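Local structure of cadherin-23 (Mus musculus, 5UZ8) at residues 284-296 and 306-318. The protein is a calcium-binding cadherin that probably mediates cell adhesion in the mechanotransduction apparatus of hearing. Sequence-based numbering, arbitrary orientation. Where two conformers were deposited one is given.
Sequences PLQSYERFNLTVV and WGTTMLLVEVIDV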
loop_
_atom_site.group_PDB
_atom_site.type_symbol
_atom_site.label_atom_id
_atom_site.label_comp_id
_atom_site.label_asym_id
_atom_site.label_seq_id
_atom_site.Cartn_x
_atom_site.Cartn_y
_atom_site.Cartn_z
ATOM N N PRO A 284 -34.847 -45.417 -34.971
ATOM C CA PRO A 284 -35.794 -46.109 -34.095
ATOM C C PRO A 284 -35.118 -47.192 -33.263
ATOM O O PRO A 284 -34.147 -47.815 -33.718
ATOM C CB PRO A 284 -36.804 -46.745 -35.063
ATOM C CG PRO A 284 -36.244 -46.544 -36.443
ATOM C CD PRO A 284 -35.253 -45.442 -36.389
ATOM N N LEU A 285 -35.622 -47.384 -32.041
ATOM C CA LEU A 285 -35.135 -48.423 -31.173
ATOM C C LEU A 285 -36.217 -49.472 -31.027
ATOM O O LEU A 285 -37.420 -49.136 -31.059
ATOM C CB LEU A 285 -34.817 -47.842 -29.796
ATOM C CG LEU A 285 -33.963 -46.555 -29.791
ATOM C CD1 LEU A 285 -33.769 -46.048 -28.369
ATOM C CD2 LEU A 285 -32.635 -46.819 -30.446
ATOM N N GLN A 286 -35.789 -50.726 -30.872
ATOM C CA GLN A 286 -36.695 -51.822 -30.596
ATOM C C GLN A 286 -36.676 -52.156 -29.094
ATOM O O GLN A 286 -35.722 -51.844 -28.367
ATOM C CB GLN A 286 -36.361 -53.043 -31.458
ATOM C CG GLN A 286 -36.702 -52.815 -32.938
ATOM C CD GLN A 286 -36.558 -54.056 -33.802
ATOM O OE1 GLN A 286 -36.366 -55.169 -33.306
ATOM N NE2 GLN A 286 -36.716 -53.870 -35.123
ATOM N N SER A 287 -37.759 -52.780 -28.640
ATOM C CA SER A 287 -38.044 -52.847 -27.207
ATOM C C SER A 287 -37.027 -53.625 -26.400
ATOM O O SER A 287 -36.964 -53.445 -25.216
ATOM C CB SER A 287 -39.436 -53.470 -26.941
ATOM O OG SER A 287 -39.528 -54.787 -27.467
ATOM N N TYR A 288 -36.312 -54.562 -27.026
ATOM C CA TYR A 288 -35.273 -55.322 -26.346
ATOM C C TYR A 288 -34.011 -54.492 -26.024
ATOM O O TYR A 288 -33.181 -54.927 -25.227
ATOM C CB TYR A 288 -34.884 -56.571 -27.167
ATOM C CG TYR A 288 -34.021 -56.240 -28.368
ATOM C CD1 TYR A 288 -34.597 -55.835 -29.562
ATOM C CD2 TYR A 288 -32.614 -56.300 -28.293
ATOM C CE1 TYR A 288 -33.817 -55.514 -30.679
ATOM C CE2 TYR A 288 -31.832 -55.956 -29.391
ATOM C CZ TYR A 288 -32.450 -55.556 -30.580
ATOM O OH TYR A 288 -31.709 -55.170 -31.678
ATOM N N GLU A 289 -33.842 -53.345 -26.676
ATOM C CA GLU A 289 -32.557 -52.605 -26.624
ATOM C C GLU A 289 -32.350 -51.886 -25.288
ATOM O O GLU A 289 -33.295 -51.334 -24.725
ATOM C CB GLU A 289 -32.442 -51.631 -27.799
ATOM C CG GLU A 289 -32.587 -52.351 -29.147
ATOM C CD GLU A 289 -32.047 -51.549 -30.318
ATOM O OE1 GLU A 289 -32.848 -51.093 -31.159
ATOM O OE2 GLU A 289 -30.812 -51.323 -30.330
ATOM N N ARG A 290 -31.114 -51.915 -24.797
ATOM C CA ARG A 290 -30.722 -51.233 -23.556
ATOM C C ARG A 290 -29.307 -50.699 -23.741
ATOM O O ARG A 290 -28.435 -51.403 -24.249
ATOM C CB ARG A 290 -30.693 -52.169 -22.367
ATOM C CG ARG A 290 -32.012 -52.880 -22.073
ATOM C CD ARG A 290 -32.154 -53.260 -20.578
ATOM N NE ARG A 290 -30.908 -53.075 -19.815
ATOM C CZ ARG A 290 -30.774 -52.401 -18.660
ATOM N NH1 ARG A 290 -31.827 -51.857 -18.020
ATOM N NH2 ARG A 290 -29.564 -52.304 -18.103
ATOM N N PHE A 291 -29.090 -49.468 -23.324
ATOM C CA PHE A 291 -27.829 -48.806 -23.556
ATOM C C PHE A 291 -27.343 -48.247 -22.223
ATOM O O PHE A 291 -28.170 -47.746 -21.443
ATOM C CB PHE A 291 -28.022 -47.662 -24.523
ATOM C CG PHE A 291 -28.607 -48.069 -25.836
ATOM C CD1 PHE A 291 -29.987 -48.112 -26.013
ATOM C CD2 PHE A 291 -27.788 -48.451 -26.883
ATOM C CE1 PHE A 291 -30.536 -48.497 -27.216
ATOM C CE2 PHE A 291 -28.339 -48.808 -28.103
ATOM C CZ PHE A 291 -29.712 -48.852 -28.260
ATOM N N ASN A 292 -26.041 -48.381 -21.956
ATOM C CA ASN A 292 -25.418 -47.569 -20.894
ATOM C C ASN A 292 -24.332 -46.742 -21.564
ATOM O O ASN A 292 -23.251 -47.202 -21.867
ATOM C CB ASN A 292 -24.916 -48.363 -19.685
ATOM C CG ASN A 292 -24.899 -47.518 -18.392
ATOM O OD1 ASN A 292 -25.342 -46.380 -18.373
ATOM N ND2 ASN A 292 -24.392 -48.092 -17.323
ATOM N N LEU A 293 -24.711 -45.505 -21.845
ATOM C CA LEU A 293 -23.888 -44.558 -22.595
ATOM C C LEU A 293 -22.983 -43.825 -21.633
ATOM O O LEU A 293 -23.310 -43.695 -20.423
ATOM C CB LEU A 293 -24.757 -43.535 -23.300
ATOM C CG LEU A 293 -25.844 -44.101 -24.216
ATOM C CD1 LEU A 293 -26.749 -43.009 -24.799
ATOM C CD2 LEU A 293 -25.187 -44.899 -25.304
ATOM N N THR A 294 -21.841 -43.387 -22.142
ATOM C CA THR A 294 -20.966 -42.521 -21.380
ATOM C C THR A 294 -21.061 -41.133 -21.971
ATOM O O THR A 294 -20.828 -40.962 -23.179
ATOM C CB THR A 294 -19.517 -43.012 -21.449
ATOM O OG1 THR A 294 -19.443 -44.282 -20.813
ATOM C CG2 THR A 294 -18.627 -42.064 -20.692
ATOM N N VAL A 295 -21.463 -40.166 -21.153
ATOM C CA VAL A 295 -21.618 -38.770 -21.597
ATOM C C VAL A 295 -20.392 -38.038 -21.079
ATOM O O VAL A 295 -20.048 -38.163 -19.898
ATOM C CB VAL A 295 -22.892 -38.136 -21.028
ATOM C CG1 VAL A 295 -23.089 -36.715 -21.537
ATOM C CG2 VAL A 295 -24.110 -38.972 -21.396
ATOM N N VAL A 296 -19.734 -37.293 -21.953
ATOM C CA VAL A 296 -18.499 -36.600 -21.613
ATOM C C VAL A 296 -18.740 -35.108 -21.782
ATOM O O VAL A 296 -19.322 -34.704 -22.782
ATOM C CB VAL A 296 -17.375 -37.000 -22.574
ATOM C CG1 VAL A 296 -16.036 -36.381 -22.177
ATOM C CG2 VAL A 296 -17.271 -38.504 -22.692
ATOM N N TRP A 306 -11.808 -33.051 -18.792
ATOM C CA TRP A 306 -13.108 -33.726 -18.974
ATOM C C TRP A 306 -13.703 -34.265 -17.666
ATOM O O TRP A 306 -12.997 -34.491 -16.668
ATOM C CB TRP A 306 -12.972 -34.898 -19.980
ATOM C CG TRP A 306 -12.010 -35.944 -19.537
ATOM C CD1 TRP A 306 -10.662 -35.961 -19.791
ATOM C CD2 TRP A 306 -12.276 -37.088 -18.721
ATOM N NE1 TRP A 306 -10.084 -37.024 -19.178
ATOM C CE2 TRP A 306 -11.047 -37.753 -18.532
ATOM C CE3 TRP A 306 -13.428 -37.604 -18.103
ATOM C CZ2 TRP A 306 -10.924 -38.913 -17.763
ATOM C CZ3 TRP A 306 -13.311 -38.793 -17.359
ATOM C CH2 TRP A 306 -12.065 -39.422 -17.189
ATOM N N GLY A 307 -15.026 -34.486 -17.713
ATOM C CA GLY A 307 -15.760 -35.181 -16.695
ATOM C C GLY A 307 -16.807 -36.030 -17.417
ATOM O O GLY A 307 -17.208 -35.704 -18.535
ATOM N N THR A 308 -17.232 -37.112 -16.784
ATOM C CA THR A 308 -18.217 -37.998 -17.381
ATOM C C THR A 308 -19.345 -38.346 -16.407
ATOM O O THR A 308 -19.261 -38.129 -15.197
ATOM C CB THR A 308 -17.627 -39.344 -17.877
ATOM O OG1 THR A 308 -17.030 -40.051 -16.790
ATOM C CG2 THR A 308 -16.606 -39.141 -18.988
ATOM N N THR A 309 -20.403 -38.868 -16.988
ATOM C CA THR A 309 -21.434 -39.567 -16.252
ATOM C C THR A 309 -21.991 -40.647 -17.162
ATOM O O THR A 309 -21.685 -40.672 -18.363
ATOM C CB THR A 309 -22.523 -38.598 -15.776
ATOM O OG1 THR A 309 -23.446 -39.306 -14.943
ATOM C CG2 THR A 309 -23.258 -37.981 -16.932
ATOM N N MET A 310 -22.748 -41.569 -16.567
ATOM C CA MET A 310 -23.360 -42.646 -17.324
ATOM C C MET A 310 -24.843 -42.354 -17.519
ATOM O O MET A 310 -25.488 -41.727 -16.667
ATOM C CB MET A 310 -23.133 -43.997 -16.627
ATOM C CG MET A 310 -21.662 -44.405 -16.528
ATOM S SD MET A 310 -20.778 -44.285 -18.100
ATOM C CE MET A 310 -19.060 -44.543 -17.640
ATOM N N LEU A 311 -25.373 -42.799 -18.662
ATOM C CA LEU A 311 -26.773 -42.562 -19.013
ATOM C C LEU A 311 -27.364 -43.908 -19.445
ATOM O O LEU A 311 -26.952 -44.459 -20.469
ATOM C CB LEU A 311 -26.901 -41.533 -20.132
ATOM C CG LEU A 311 -28.304 -41.323 -20.737
ATOM C CD1 LEU A 311 -29.300 -40.853 -19.694
ATOM C CD2 LEU A 311 -28.280 -40.371 -21.931
ATOM N N LEU A 312 -28.255 -44.449 -18.624
ATOM C CA LEU A 312 -28.944 -45.694 -18.953
ATOM C C LEU A 312 -30.157 -45.322 -19.800
ATOM O O LEU A 312 -30.922 -44.441 -19.421
ATOM C CB LEU A 312 -29.386 -46.415 -17.696
ATOM C CG LEU A 312 -30.399 -47.542 -17.875
ATOM C CD1 LEU A 312 -29.963 -48.595 -18.913
ATOM C CD2 LEU A 312 -30.677 -48.163 -16.510
ATOM N N VAL A 313 -30.312 -45.965 -20.958
ATOM C CA VAL A 313 -31.511 -45.759 -21.780
ATOM C C VAL A 313 -32.208 -47.088 -21.995
ATOM O O VAL A 313 -31.607 -48.015 -22.535
ATOM C CB VAL A 313 -31.163 -45.178 -23.143
ATOM C CG1 VAL A 313 -32.445 -44.896 -23.926
ATOM C CG2 VAL A 313 -30.327 -43.922 -22.991
ATOM N N GLU A 314 -33.445 -47.193 -21.526
ATOM C CA GLU A 314 -34.267 -48.383 -21.765
ATOM C C GLU A 314 -35.342 -48.037 -22.782
ATOM O O GLU A 314 -35.715 -46.874 -22.939
ATOM C CB GLU A 314 -34.875 -48.937 -20.464
ATOM C CG GLU A 314 -35.970 -48.091 -19.819
ATOM C CD GLU A 314 -36.802 -48.868 -18.806
ATOM O OE1 GLU A 314 -37.840 -48.327 -18.344
ATOM O OE2 GLU A 314 -36.416 -50.020 -18.478
ATOM N N VAL A 315 -35.819 -49.043 -23.498
ATOM C CA VAL A 315 -36.802 -48.798 -24.534
ATOM C C VAL A 315 -38.101 -49.404 -24.033
ATOM O O VAL A 315 -38.117 -50.568 -23.635
ATOM C CB VAL A 315 -36.395 -49.412 -25.888
ATOM C CG1 VAL A 315 -37.443 -49.101 -26.945
ATOM C CG2 VAL A 315 -35.022 -48.899 -26.328
ATOM N N ILE A 316 -39.167 -48.625 -24.045
ATOM C CA ILE A 316 -40.437 -49.112 -23.486
ATOM C C ILE A 316 -41.470 -49.346 -24.588
ATOM O O ILE A 316 -41.495 -48.649 -25.616
ATOM C CB ILE A 316 -40.996 -48.193 -22.377
ATOM C CG1 ILE A 316 -41.131 -46.751 -22.866
ATOM C CG2 ILE A 316 -40.098 -48.267 -21.140
ATOM C CD1 ILE A 316 -41.513 -45.758 -21.788
ATOM N N ASP A 317 -42.319 -50.345 -24.336
ATOM C CA ASP A 317 -43.384 -50.730 -25.241
ATOM C C ASP A 317 -44.421 -49.600 -25.181
ATOM O O ASP A 317 -44.601 -48.972 -24.140
ATOM C CB ASP A 317 -43.993 -52.101 -24.833
ATOM C CG ASP A 317 -42.935 -53.274 -24.801
ATOM O OD1 ASP A 317 -42.111 -53.331 -23.867
ATOM O OD2 ASP A 317 -42.966 -54.172 -25.674
ATOM N N VAL A 318 -45.091 -49.327 -26.291
ATOM C CA VAL A 318 -45.865 -48.071 -26.426
ATOM C C VAL A 318 -46.879 -47.774 -25.283
ATOM O O VAL A 318 -47.867 -48.483 -25.081
ATOM C CB VAL A 318 -46.560 -48.007 -27.809
ATOM C CG1 VAL A 318 -47.476 -46.778 -27.909
ATOM C CG2 VAL A 318 -45.509 -48.002 -28.919
HETATM O O HOH W 1 -37.361 -52.785 -22.847
HETATM O O HOH W 2 -39.307 -54.066 -23.377
HETATM O O HOH W 3 -35.131 -51.800 -22.937
#
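Leu293 and Leu311 meet across the hairpin of strands 290-298 and 306-316, the last two strands (F and G) of a cadherin repeat, a Greek-key beta sandwich. Paired backbone hydrogen bonds join Phe291 with Val313, Leu293 with Leu311 and Val295 with Thr309; the one from Val295 N to Thr309 O is 2.8 Å long and nearly straight, with 168° at the hydrogen. On the face that carries the two leucines, their side chains lie alongside each other and point the same way, Leu293 CD1 4.2 Å from Leu311 CD2. The same CD1 also slants against Val313 CG2, and Phe270 of strand 270-272 touches Leu293 and Val313 and meets the Phe291 ring edge-to-face.

The other face is more mixed. Arg290 bends sharply at chi3 (-10°), and Leu312 CD1 lies over one face of its guanidinium, 3.5 Å from the plane and nearer the edge of the group than its centre. Farther along, Thr294 holds OG1 opposite its carbonyl carbon (chi1 -65°), which leaves CG2 to reach Thr308 CG2 at 3.9 Å. A serine at Thr294 would lack this methyl and would probably leave a small gap beside Thr308 CG2.

Near the start of 284-296, Val315 wedges into the type I turn from Gln286 to Glu289. Its two methyls divide the work: Val315 CG1 rests 3.5 Å from Gln286 O, while Val315 CG2 packs 3.6 Å from Leu285 CB. Here a water bridges the two backbones: Val315 N donates to it over 2.9 Å, and the same water lies 2.6 Å from Glu289 O.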